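Local coordinates for protein SsRai1 (Scheffersomyces stipitis, PDB 5BTO) that hydrolyses NAD caps and other 5' ends of RNA as a metal-dependent decapping nuclease, and stabilises and stimulates the exoribonuclease RAT1, at residues A[87-92]-A[112-117]; A[105-110]-A[229-234]; A[142-147]-A[388-393]. All coordinates share one frame; numbering follows the deposited sequence.

Contact 1. Residues A[87-92]-A[112-117]; sequences MKCLLT and ITYRGL
In L90, chi1 of 176° carries CG away from the backbone N, and the turn at chi2 brings the CD2 branch over one face of the Y114 ring. Y114 has CG beside its own backbone N (chi1 -85°), and its hydroxyl end comes up to the helix. The motif is a helix packed on a sheet strand, within the PD-(D/E)XK nuclease domain of RAI1. The axes of helix 87-92 and strand 112-114 come within 9.7 Å and run 127° apart. L90 CD2 lies 4.1 Å from Y114 CE2, offset toward the rim of the ring. The same L90 CD2 meets I112 CG2 at 4.0 Å, so one leucine methyl touches both I112 and Y114. M87 CE approaches I112 O. M87 N lies near the plane of the tyrosine ring, at its edge. Y114, R115 and G116 bind substrate, and Y114 is also the N-cap residue of helix 115-123. Y114 OH hydrogen-bonds to D86 O, just before the helix 87-101. A leucine in its place would probably leave D86 O without this hydroxyl partner and open a gap beside L90. At the hydroxyl end, L90 CB lies 3.7 Å from Y114 OH, and C89 SG lies 3.6 Å from Y114 OH.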
ATOM      1  N   MET A  87      -9.736  28.009   5.782  1.00 26.97           N
ATOM      2  CA  MET A  87     -10.650  27.321   6.676  1.00 25.29           C
ATOM      3  C   MET A  87     -11.495  28.330   7.468  1.00 24.73           C
ATOM      4  O   MET A  87     -12.594  28.010   7.906  1.00 25.65           O
ATOM      5  CB  MET A  87      -9.882  26.375   7.609  1.00 24.68           C
ATOM      6  CG  MET A  87     -10.750  25.508   8.526  1.00 27.59           C
ATOM      7  SD  MET A  87     -11.882  24.357   7.699  1.00 28.21           S
ATOM      8  CE  MET A  87     -10.751  23.397   6.709  1.00 26.54           C
ATOM      9  N   LYS A  88     -10.987  29.550   7.632  1.00 24.97           N
ATOM     10  CA  LYS A  88     -11.665  30.554   8.449  1.00 26.94           C
ATOM     11  C   LYS A  88     -13.054  30.890   7.910  1.00 25.39           C
ATOM     12  O   LYS A  88     -14.041  30.902   8.657  1.00 25.78           O
ATOM     13  CB  LYS A  88     -10.831  31.834   8.536  1.00 31.64           C
ATOM     14  CG  LYS A  88      -9.449  31.641   9.124  1.00 36.33           C
ATOM     15  CD  LYS A  88      -8.658  32.942   9.086  1.00 39.36           C
ATOM     16  CE  LYS A  88      -7.283  32.766   9.702  1.00 41.40           C
ATOM     17  NZ  LYS A  88      -6.481  31.720   9.003  1.00 41.99           N
ATOM     18  N   CYS A  89     -13.133  31.179   6.617  1.00 24.20           N
ATOM     19  CA  CYS A  89     -14.424  31.510   6.018  1.00 24.03           C
ATOM     20  C   CYS A  89     -15.368  30.304   6.008  1.00 21.47           C
ATOM     21  O   CYS A  89     -16.565  30.445   6.259  1.00 21.46           O
ATOM     22  CB  CYS A  89     -14.272  32.137   4.617  1.00 27.30           C
ATOM     23  SG  CYS A  89     -13.346  31.189   3.377  1.00 30.26           S
ATOM     24  N   LEU A  90     -14.831  29.121   5.726  1.00 19.64           N
ATOM     25  CA  LEU A  90     -15.625  27.901   5.805  1.00 17.66           C
ATOM     26  C   LEU A  90     -16.210  27.732   7.212  1.00 19.31           C
ATOM     27  O   LEU A  90     -17.397  27.430   7.372  1.00 19.98           O
ATOM     28  CB  LEU A  90     -14.794  26.675   5.396  1.00 19.25           C
ATOM     29  CG  LEU A  90     -15.481  25.311   5.512  1.00 18.81           C
ATOM     30  CD1 LEU A  90     -16.844  25.328   4.803  1.00 19.71           C
ATOM     31  CD2 LEU A  90     -14.579  24.190   4.958  1.00 17.94           C
ATOM     32  N   LEU A  91     -15.385  27.923   8.234  1.00 19.88           N
ATOM     33  CA  LEU A  91     -15.882  27.788   9.603  1.00 19.54           C
ATOM     34  C   LEU A  91     -16.896  28.864   9.958  1.00 21.66           C
ATOM     35  O   LEU A  91     -17.827  28.614  10.720  1.00 21.80           O
ATOM     36  CB  LEU A  91     -14.736  27.806  10.612  1.00 21.35           C
ATOM     37  CG  LEU A  91     -13.815  26.607  10.446  1.00 22.09           C
ATOM     38  CD1 LEU A  91     -12.720  26.651  11.497  1.00 22.95           C
ATOM     39  CD2 LEU A  91     -14.608  25.311  10.532  1.00 22.61           C
ATOM     40  N   THR A  92     -16.710  30.063   9.422  1.00 21.31           N
ATOM     41  CA  THR A  92     -17.692  31.125   9.646  1.00 22.49           C
ATOM     42  C   THR A  92     -19.050  30.709   9.069  1.00 22.63           C
ATOM     43  O   THR A  92     -20.084  30.832   9.726  1.00 22.19           O
ATOM     44  CB  THR A  92     -17.235  32.465   9.039  1.00 22.95           C
ATOM     45  OG1 THR A  92     -15.998  32.866   9.647  1.00 26.41           O
ATOM     46  CG2 THR A  92     -18.292  33.557   9.272  1.00 23.05           C
ATOM     47  N   ILE A 112     -14.171  17.630   7.696  1.00 14.41           N
ATOM     48  CA  ILE A 112     -14.586  18.926   7.151  1.00 15.20           C
ATOM     49  C   ILE A 112     -13.415  19.479   6.341  1.00 15.36           C
ATOM     50  O   ILE A 112     -12.326  19.656   6.876  1.00 15.70           O
ATOM     51  CB  ILE A 112     -14.953  19.904   8.293  1.00 16.80           C
ATOM     52  CG1 ILE A 112     -16.232  19.433   8.993  1.00 17.35           C
ATOM     53  CG2 ILE A 112     -15.096  21.353   7.769  1.00 17.65           C
ATOM     54  CD1 ILE A 112     -16.472  20.065  10.364  1.00 22.29           C
ATOM     55  N   THR A 113     -13.619  19.736   5.046  1.00 13.47           N
ATOM     56  CA  THR A 113     -12.503  20.140   4.209  1.00 12.84           C
ATOM     57  C   THR A 113     -12.972  20.758   2.904  1.00 12.82           C
ATOM     58  O   THR A 113     -14.169  21.008   2.725  1.00 14.59           O
ATOM     59  CB  THR A 113     -11.576  18.927   3.928  1.00 14.66           C
ATOM     60  OG1 THR A 113     -10.347  19.362   3.328  1.00 16.17           O
ATOM     61  CG2 THR A 113     -12.269  17.914   3.033  1.00 14.56           C
ATOM     62  N   TYR A 114     -12.025  21.025   2.012  1.00 14.32           N
ATOM     63  CA  TYR A 114     -12.321  21.589   0.696  1.00 13.12           C
ATOM     64  C   TYR A 114     -12.222  20.534  -0.409  1.00 13.21           C
ATOM     65  O   TYR A 114     -11.344  19.667  -0.402  1.00 13.91           O
ATOM     66  CB  TYR A 114     -11.361  22.741   0.373  1.00 14.51           C
ATOM     67  CG  TYR A 114     -11.778  24.083   0.928  1.00 16.79           C
ATOM     68  CD1 TYR A 114     -12.705  24.874   0.261  1.00 17.23           C
ATOM     69  CD2 TYR A 114     -11.234  24.570   2.103  1.00 20.79           C
ATOM     70  CE1 TYR A 114     -13.094  26.096   0.766  1.00 19.90           C
ATOM     71  CE2 TYR A 114     -11.619  25.802   2.617  1.00 20.19           C
ATOM     72  CZ  TYR A 114     -12.545  26.562   1.940  1.00 20.69           C
ATOM     73  OH  TYR A 114     -12.940  27.789   2.439  1.00 22.16           O
ATOM     74  N   ARG A 115     -13.099  20.656  -1.403  1.00 14.28           N
ATOM     75  CA  ARG A 115     -13.134  19.736  -2.529  1.00 17.34           C
ATOM     76  C   ARG A 115     -11.802  19.627  -3.242  1.00 16.00           C
ATOM     77  O   ARG A 115     -11.410  18.542  -3.645  1.00 16.94           O
ATOM     78  CB  ARG A 115     -14.188  20.185  -3.554  1.00 22.91           C
ATOM     79  CG  ARG A 115     -13.993  19.564  -4.942  1.00 30.01           C
ATOM     80  CD  ARG A 115     -14.750  20.291  -6.048  1.00 37.86           C
ATOM     81  NE  ARG A 115     -14.167  21.577  -6.424  1.00 38.39           N
ATOM     82  CZ  ARG A 115     -14.883  22.615  -6.846  1.00 40.48           C
ATOM     83  NH1 ARG A 115     -16.205  22.518  -6.933  1.00 40.85           N
ATOM     84  NH2 ARG A 115     -14.284  23.752  -7.172  1.00 42.28           N
ATOM     85  N   GLY A 116     -11.121  20.758  -3.417  1.00 14.64           N
ATOM     86  CA  GLY A 116      -9.881  20.774  -4.173  1.00 15.94           C
ATOM     87  C   GLY A 116      -8.816  19.912  -3.515  1.00 15.11           C
ATOM     88  O   GLY A 116      -8.000  19.294  -4.194  1.00 15.54           O
ATOM     89  N   LEU A 117      -8.830  19.863  -2.189  1.00 14.07           N
ATOM     90  CA  LEU A 117      -7.829  19.079  -1.479  1.00 13.55           C
ATOM     91  C   LEU A 117      -8.116  17.589  -1.658  1.00 13.72           C
ATOM     92  O   LEU A 117      -7.195  16.780  -1.792  1.00 14.55           O
ATOM     93  CB  LEU A 117      -7.810  19.446   0.007  1.00 14.23           C
ATOM     94  CG  LEU A 117      -7.595  20.942   0.289  1.00 15.25           C
ATOM     95  CD1 LEU A 117      -7.640  21.233   1.792  1.00 16.33           C
ATOM     96  CD2 LEU A 117      -6.283  21.437  -0.332  1.00 15.92           C
TER

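Contact 2. Residues A[105-110]-A[229-234]; sequences EKVNVD and KMLLAG
The K229 side chain crosses the loop 105-110; its inner carbons meet V109 and D110, the outer ones N108. K229 CB packs against V109, 3.8 Å from V109 CA, and also faces D110 OD2. CG stays near that same carboxylate oxygen. K229 CD lies 3.5 Å from N108 O, and K229 CE lies 4.0 Å from N108 ND2. The chain bends at chi4, and K229 NZ ends 5.1 Å from D110 OD2, too far for a salt bridge. Two hydrogen bonds tie D110 to the K229 backbone. D110 N donates to K229 O over 2.8 Å. K229 N returns a nearly straight bond (175°) to D110 OD2, which accepts with its anti lone pair. D110 thus grips both backbone polar atoms of K229, while its OD1 forms a salt bridge with R353. N108 centres an inverse gamma turn just before these bonds. On the inner side, V109 CG2 packs 4.0 Å from L231 CB, and V107 CG1 reaches L231 CD2. The loop leads from helix 87-101 into strand 111-114, which pairs with strand 228-235 in the large mixed sheet. L94 of the helix and I29 of strand 27-34 both touch V107 and L231.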
ATOM      1  N   GLU A 105     -26.794  22.232  16.796  1.00 29.60           N
ATOM      2  CA  GLU A 105     -25.902  21.089  16.958  1.00 31.97           C
ATOM      3  C   GLU A 105     -24.837  21.092  15.860  1.00 31.16           C
ATOM      4  O   GLU A 105     -25.031  21.671  14.785  1.00 29.43           O
ATOM      5  CB  GLU A 105     -26.682  19.769  16.947  1.00 33.78           C
ATOM      6  CG  GLU A 105     -27.856  19.687  17.937  1.00 35.92           C
ATOM      7  CD  GLU A 105     -27.436  19.450  19.389  1.00 39.79           C
ATOM      8  OE1 GLU A 105     -26.251  19.156  19.644  1.00 42.64           O
ATOM      9  OE2 GLU A 105     -28.305  19.561  20.285  1.00 41.03           O
ATOM     10  N   LYS A 106     -23.710  20.448  16.134  1.00 28.45           N
ATOM     11  CA  LYS A 106     -22.633  20.370  15.151  1.00 25.89           C
ATOM     12  C   LYS A 106     -23.072  19.521  13.966  1.00 24.88           C
ATOM     13  O   LYS A 106     -23.859  18.588  14.125  1.00 25.18           O
ATOM     14  CB  LYS A 106     -21.354  19.811  15.780  1.00 26.50           C
ATOM     15  CG  LYS A 106     -21.392  18.317  16.092  1.00 27.50           C
ATOM     16  CD  LYS A 106     -20.119  17.856  16.807  1.00 26.93           C
ATOM     17  CE  LYS A 106     -20.176  16.370  17.124  1.00 26.74           C
ATOM     18  NZ  LYS A 106     -19.015  15.931  17.956  1.00 27.88           N
ATOM     19  N   VAL A 107     -22.562  19.849  12.779  1.00 23.71           N
ATOM     20  CA  VAL A 107     -22.883  19.091  11.578  1.00 24.48           C
ATOM     21  C   VAL A 107     -22.435  17.642  11.759  1.00 24.69           C
ATOM     22  O   VAL A 107     -21.379  17.367  12.350  1.00 23.64           O
ATOM     23  CB  VAL A 107     -22.228  19.725  10.319  1.00 25.53           C
ATOM     24  CG1 VAL A 107     -20.707  19.719  10.450  1.00 23.65           C
ATOM     25  CG2 VAL A 107     -22.651  18.995   9.048  1.00 28.75           C
ATOM     26  N   ASN A 108     -23.239  16.717  11.243  1.00 23.73           N
ATOM     27  CA  ASN A 108     -23.006  15.298  11.460  1.00 23.85           C
ATOM     28  C   ASN A 108     -22.083  14.689  10.413  1.00 20.66           C
ATOM     29  O   ASN A 108     -22.530  13.942   9.549  1.00 23.56           O
ATOM     30  CB  ASN A 108     -24.330  14.542  11.483  1.00 28.81           C
ATOM     31  CG  ASN A 108     -24.155  13.073  11.792  1.00 33.80           C
ATOM     32  OD1 ASN A 108     -23.320  12.693  12.616  1.00 35.35           O
ATOM     33  ND2 ASN A 108     -24.931  12.232  11.118  1.00 37.46           N
ATOM     34  N   VAL A 109     -20.796  15.021  10.501  1.00 20.18           N
ATOM     35  CA  VAL A 109     -19.775  14.444   9.621  1.00 17.41           C
ATOM     36  C   VAL A 109     -18.510  14.110  10.395  1.00 17.74           C
ATOM     37  O   VAL A 109     -18.332  14.547  11.540  1.00 19.52           O
ATOM     38  CB  VAL A 109     -19.396  15.387   8.456  1.00 16.74           C
ATOM     39  CG1 VAL A 109     -20.621  15.714   7.602  1.00 17.57           C
ATOM     40  CG2 VAL A 109     -18.736  16.661   8.976  1.00 18.92           C
ATOM     41  N   ASP A 110     -17.634  13.336   9.755  1.00 17.46           N
ATOM     42  CA  ASP A 110     -16.354  12.954  10.338  1.00 17.76           C
ATOM     43  C   ASP A 110     -15.237  13.890   9.906  1.00 16.83           C
ATOM     44  O   ASP A 110     -14.276  14.104  10.648  1.00 17.49           O
ATOM     45  CB  ASP A 110     -15.990  11.535   9.910  1.00 18.78           C
ATOM     46  CG  ASP A 110     -17.014  10.514  10.347  1.00 21.36           C
ATOM     47  OD1 ASP A 110     -17.200  10.366  11.573  1.00 22.68           O
ATOM     48  OD2 ASP A 110     -17.628   9.851   9.481  1.00 23.08           O
ATOM     49  N   LYS A 229     -18.309  10.072   6.701  1.00 15.27           N
ATOM     50  CA  LYS A 229     -19.175  11.186   6.338  1.00 15.42           C
ATOM     51  C   LYS A 229     -18.316  12.442   6.223  1.00 15.12           C
ATOM     52  O   LYS A 229     -17.454  12.692   7.063  1.00 14.92           O
ATOM     53  CB  LYS A 229     -20.256  11.396   7.401  1.00 20.67           C
ATOM     54  CG  LYS A 229     -21.179  10.215   7.599  1.00 24.16           C
ATOM     55  CD  LYS A 229     -22.250  10.546   8.640  1.00 30.82           C
ATOM     56  CE  LYS A 229     -23.189   9.379   8.879  1.00 35.86           C
ATOM     57  NZ  LYS A 229     -22.488   8.240   9.529  1.00 38.15           N
ATOM     58  N   MET A 230     -18.530  13.228   5.174  1.00 14.59           N
ATOM     59  CA  MET A 230     -17.662  14.372   4.921  1.00 14.15           C
ATOM     60  C   MET A 230     -18.448  15.618   4.535  1.00 15.38           C
ATOM     61  O   MET A 230     -19.485  15.532   3.880  1.00 16.49           O
ATOM     62  CB  MET A 230     -16.646  14.031   3.812  1.00 14.38           C
ATOM     63  CG  MET A 230     -15.810  12.802   4.171  1.00 18.49           C
ATOM     64  SD  MET A 230     -14.730  12.241   2.841  1.00 22.35           S
ATOM     65  CE  MET A 230     -13.475  13.511   2.873  1.00 18.23           C
ATOM     66  N   LEU A 231     -17.946  16.767   4.967  1.00 13.12           N
ATOM     67  CA  LEU A 231     -18.463  18.057   4.530  1.00 13.64           C
ATOM     68  C   LEU A 231     -17.417  18.600   3.564  1.00 15.26           C
ATOM     69  O   LEU A 231     -16.229  18.687   3.917  1.00 15.77           O
ATOM     70  CB  LEU A 231     -18.631  18.996   5.733  1.00 16.72           C
ATOM     71  CG  LEU A 231     -19.402  20.298   5.514  1.00 19.59           C
ATOM     72  CD1 LEU A 231     -20.875  20.007   5.241  1.00 23.43           C
ATOM     73  CD2 LEU A 231     -19.291  21.250   6.693  1.00 20.85           C
ATOM     74  N   LEU A 232     -17.826  18.904   2.333  1.00 13.24           N
ATOM     75  CA  LEU A 232     -16.886  19.434   1.342  1.00 13.18           C
ATOM     76  C   LEU A 232     -17.339  20.789   0.821  1.00 13.33           C
ATOM     77  O   LEU A 232     -18.491  20.940   0.381  1.00 14.50           O
ATOM     78  CB  LEU A 232     -16.766  18.508   0.126  1.00 16.71           C
ATOM     79  CG  LEU A 232     -16.246  17.089   0.239  1.00 19.90           C
ATOM     80  CD1 LEU A 232     -16.077  16.486  -1.172  1.00 17.74           C
ATOM     81  CD2 LEU A 232     -14.937  17.115   0.983  1.00 21.47           C
ATOM     82  N   ALA A 233     -16.436  21.758   0.825  1.00 14.15           N
ATOM     83  CA  ALA A 233     -16.724  23.069   0.239  1.00 13.35           C
ATOM     84  C   ALA A 233     -16.068  23.155  -1.144  1.00 13.88           C
ATOM     85  O   ALA A 233     -14.903  22.773  -1.310  1.00 14.46           O
ATOM     86  CB  ALA A 233     -16.204  24.169   1.145  1.00 14.76           C
ATOM     87  N   GLY A 234     -16.808  23.651  -2.134  1.00 14.10           N
ATOM     88  CA  GLY A 234     -16.271  23.754  -3.473  1.00 14.63           C
ATOM     89  C   GLY A 234     -16.868  24.880  -4.292  1.00 14.51           C
ATOM     90  O   GLY A 234     -18.080  25.091  -4.269  1.00 15.77           O
TER

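Contact 3. Residues A[142-147]-A[388-393]; sequences QLFINS and EMLTSE
Strand 142-147 is extended and faces the bend at 388-391, where helix 378-388 ends and helix 392-400 begins; the nearest CA pair, N146 and M389, is 7.4 Å apart. F144 and N146 both direct their CB atoms toward that bend, as alternate residues of a strand do. M389 answers from the other side. Its CG is anti to the backbone N (chi1 179°), and bends at chi2 and chi3 bring SD against the strand. M389 SD sits 3.9 Å from N146 CB. M389 SD also lies 4.1 Å from F144 CB, so the sulfur rests between the two side-chain roots and close to the F144 carbonyl oxygen. L390 takes the F144 ring. Its CD2 methyl stands over the centre of one face, 4.2 Å from the ring centroid and only 8° off the normal, a CH-pi contact. The contact joins the C-terminal part of the chain to an interior strand of the ten-stranded mixed sheet in the PD-(D/E)XK nuclease domain. Strand 142-147 lies there between strands 132-139 and 111-114. From helix 87-101, L91 touches F144, and M87 touches both N146 and M389. Polar atoms of N146 and S147 are tied to E388 through water. One water accepts a weak bond from N146 ND2 and donates to E388 O; N146 ND2 also bonds to S85 O. A second water donates to S147 O over 2.8 Å and to E388 OE2 over 2.9 Å. E388 OE2 accepts from E149 N as well, and E388 OE1 forms a salt bridge with R383.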
ATOM      1  N   GLN A 142     -14.172  15.511  15.243  1.00 19.43           N
ATOM      2  CA  GLN A 142     -14.160  15.654  13.783  1.00 18.42           C
ATOM      3  C   GLN A 142     -12.759  15.985  13.284  1.00 18.31           C
ATOM      4  O   GLN A 142     -11.954  16.561  14.021  1.00 19.14           O
ATOM      5  CB  GLN A 142     -15.138  16.761  13.362  1.00 19.38           C
ATOM      6  CG  GLN A 142     -16.551  16.512  13.827  1.00 19.60           C
ATOM      7  CD  GLN A 142     -17.504  17.643  13.487  1.00 21.02           C
ATOM      8  OE1 GLN A 142     -17.163  18.823  13.598  1.00 19.73           O
ATOM      9  NE2 GLN A 142     -18.708  17.283  13.062  1.00 25.09           N
ATOM     10  N   LEU A 143     -12.452  15.603  12.045  1.00 17.66           N
ATOM     11  CA  LEU A 143     -11.171  15.973  11.447  1.00 17.53           C
ATOM     12  C   LEU A 143     -11.324  17.180  10.531  1.00 17.72           C
ATOM     13  O   LEU A 143     -12.202  17.209   9.677  1.00 19.12           O
ATOM     14  CB  LEU A 143     -10.568  14.815  10.646  1.00 18.02           C
ATOM     15  CG  LEU A 143     -10.212  13.537  11.400  1.00 17.82           C
ATOM     16  CD1 LEU A 143      -9.409  12.601  10.477  1.00 20.26           C
ATOM     17  CD2 LEU A 143      -9.427  13.863  12.681  1.00 19.89           C
ATOM     18  N   PHE A 144     -10.466  18.173  10.722  1.00 15.26           N
ATOM     19  CA  PHE A 144     -10.438  19.358   9.870  1.00 16.28           C
ATOM     20  C   PHE A 144      -9.183  19.299   9.016  1.00 15.47           C
ATOM     21  O   PHE A 144      -8.085  19.077   9.537  1.00 16.41           O
ATOM     22  CB  PHE A 144     -10.466  20.630  10.733  1.00 15.85           C
ATOM     23  CG  PHE A 144     -11.719  20.774  11.549  1.00 17.03           C
ATOM     24  CD1 PHE A 144     -11.899  20.031  12.710  1.00 17.16           C
ATOM     25  CD2 PHE A 144     -12.716  21.649  11.159  1.00 17.71           C
ATOM     26  CE1 PHE A 144     -13.055  20.151  13.465  1.00 17.22           C
ATOM     27  CE2 PHE A 144     -13.877  21.779  11.907  1.00 19.35           C
ATOM     28  CZ  PHE A 144     -14.052  21.027  13.056  1.00 18.77           C
ATOM     29  N   ILE A 145      -9.345  19.447   7.701  1.00 13.25           N
ATOM     30  CA  ILE A 145      -8.219  19.278   6.776  1.00 14.27           C
ATOM     31  C   ILE A 145      -8.075  20.496   5.878  1.00 16.86           C
ATOM     32  O   ILE A 145      -9.042  20.898   5.215  1.00 16.76           O
ATOM     33  CB  ILE A 145      -8.415  18.028   5.892  1.00 14.74           C
ATOM     34  CG1 ILE A 145      -8.604  16.783   6.776  1.00 16.24           C
ATOM     35  CG2 ILE A 145      -7.225  17.845   4.922  1.00 14.92           C
ATOM     36  CD1 ILE A 145      -8.777  15.484   6.008  1.00 17.32           C
ATOM     37  N   ASN A 146      -6.885  21.093   5.859  1.00 17.58           N
ATOM     38  CA  ASN A 146      -6.600  22.183   4.924  1.00 18.54           C
ATOM     39  C   ASN A 146      -5.191  22.080   4.383  1.00 18.36           C
ATOM     40  O   ASN A 146      -4.361  21.357   4.928  1.00 18.22           O
ATOM     41  CB  ASN A 146      -6.784  23.566   5.565  1.00 19.98           C
ATOM     42  CG  ASN A 146      -6.926  24.679   4.514  1.00 24.97           C
ATOM     43  OD1 ASN A 146      -7.198  24.411   3.340  1.00 30.07           O
ATOM     44  ND2 ASN A 146      -6.739  25.918   4.930  1.00 27.97           N
ATOM     45  N   SER A 147      -4.916  22.812   3.312  1.00 17.75           N
ATOM     46  CA  SER A 147      -3.540  22.977   2.864  1.00 20.73           C
ATOM     47  C   SER A 147      -2.783  23.826   3.879  1.00 21.52           C
ATOM     48  O   SER A 147      -3.384  24.533   4.697  1.00 22.04           O
ATOM     49  CB  SER A 147      -3.507  23.664   1.500  1.00 24.24           C
ATOM     50  OG  SER A 147      -4.280  24.856   1.515  1.00 28.24           O
ATOM     51  N   GLU A 388      -4.898  29.733  12.400  1.00 32.16           N
ATOM     52  CA  GLU A 388      -4.783  29.351  10.989  1.00 31.95           C
ATOM     53  C   GLU A 388      -5.889  28.412  10.507  1.00 29.19           C
ATOM     54  O   GLU A 388      -6.460  28.628   9.437  1.00 31.12           O
ATOM     55  CB  GLU A 388      -3.401  28.773  10.642  1.00 34.20           C
ATOM     56  CG  GLU A 388      -3.355  28.209   9.205  1.00 39.91           C
ATOM     57  CD  GLU A 388      -1.947  27.968   8.668  1.00 43.48           C
ATOM     58  OE1 GLU A 388      -0.997  28.620   9.156  1.00 44.64           O
ATOM     59  OE2 GLU A 388      -1.797  27.133   7.740  1.00 42.65           O
ATOM     60  N   MET A 389      -6.194  27.382  11.289  1.00 25.29           N
ATOM     61  CA  MET A 389      -7.252  26.431  10.937  1.00 24.58           C
ATOM     62  C   MET A 389      -8.540  26.714  11.716  1.00 23.59           C
ATOM     63  O   MET A 389      -9.561  27.094  11.136  1.00 25.65           O
ATOM     64  CB  MET A 389      -6.782  24.993  11.197  1.00 27.87           C
ATOM     65  CG  MET A 389      -7.811  23.908  10.879  1.00 31.71           C
ATOM     66  SD  MET A 389      -7.447  23.008   9.366  1.00 35.26           S
ATOM     67  CE  MET A 389      -5.682  22.731   9.622  1.00 18.26           C
ATOM     68  N   LEU A 390      -8.491  26.518  13.031  1.00 22.87           N
ATOM     69  CA  LEU A 390      -9.639  26.812  13.886  1.00 22.35           C
ATOM     70  C   LEU A 390      -9.658  28.291  14.234  1.00 25.31           C
ATOM     71  O   LEU A 390      -8.602  28.903  14.452  1.00 27.61           O
ATOM     72  CB  LEU A 390      -9.588  25.973  15.167  1.00 22.37           C
ATOM     73  CG  LEU A 390      -9.543  24.453  14.995  1.00 22.85           C
ATOM     74  CD1 LEU A 390      -9.492  23.744  16.349  1.00 25.05           C
ATOM     75  CD2 LEU A 390     -10.706  23.945  14.154  1.00 23.82           C
ATOM     76  N   THR A 391     -10.856  28.869  14.289  1.00 25.96           N
ATOM     77  CA  THR A 391     -11.003  30.264  14.684  1.00 26.75           C
ATOM     78  C   THR A 391     -11.548  30.335  16.104  1.00 27.84           C
ATOM     79  O   THR A 391     -12.176  29.393  16.586  1.00 27.71           O
ATOM     80  CB  THR A 391     -11.966  31.007  13.756  1.00 28.55           C
ATOM     81  OG1 THR A 391     -13.290  30.491  13.936  1.00 28.50           O
ATOM     82  CG2 THR A 391     -11.546  30.826  12.294  1.00 28.40           C
ATOM     83  N   SER A 392     -11.316  31.452  16.778  1.00 29.42           N
ATOM     84  CA  SER A 392     -11.830  31.609  18.137  1.00 32.52           C
ATOM     85  C   SER A 392     -13.357  31.580  18.145  1.00 30.76           C
ATOM     86  O   SER A 392     -13.969  31.015  19.049  1.00 30.18           O
ATOM     87  CB  SER A 392     -11.292  32.883  18.794  1.00 36.66           C
ATOM     88  OG  SER A 392     -11.651  34.043  18.064  1.00 41.37           O
ATOM     89  N   GLU A 393     -13.966  32.173  17.123  1.00 28.27           N
ATOM     90  CA  GLU A 393     -15.420  32.200  17.027  1.00 29.54           C
ATOM     91  C   GLU A 393     -15.990  30.787  16.900  1.00 27.22           C
ATOM     92  O   GLU A 393     -16.986  30.446  17.532  1.00 27.92           O
ATOM     93  CB  GLU A 393     -15.869  33.064  15.839  1.00 31.66           C
ATOM     94  CG  GLU A 393     -15.609  34.562  16.007  1.00 35.82           C
ATOM     95  CD  GLU A 393     -14.154  34.965  15.762  1.00 40.15           C
ATOM     96  OE1 GLU A 393     -13.353  34.132  15.272  1.00 37.68           O
ATOM     97  OE2 GLU A 393     -13.819  36.134  16.063  1.00 45.49           O
TER
HETATM   98  O   HOH W   1      -6.912  28.135   6.843  1.00 38.35           O
HETATM   99  O   HOH W   2      -3.517  24.805   7.494  1.00 27.58           O

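The three contacts meet on one mixed sheet, where strand 111-114 runs between strands 228-235 and 142-147. T113 N bonds to L231 O at 3.0 Å and R115 N to A233 O at 2.8 Å, joining contacts 1 and 2. I112 N bonds to L143 O at 2.8 Å, joining contacts 1 and 3. Contact 2 reaches contact 3 directly through D110 O and L143 N, 2.7 Å apart. Contact 1 holds substrate-binding residues. The side chain of Y114 is about 8 Å from that of E235, another substrate-binding residue, and about 4 Å from that of N146 in contact 3. Contact 2 holds no substrate-binding residue; its M230 is about 9 Å from R115 between side chains.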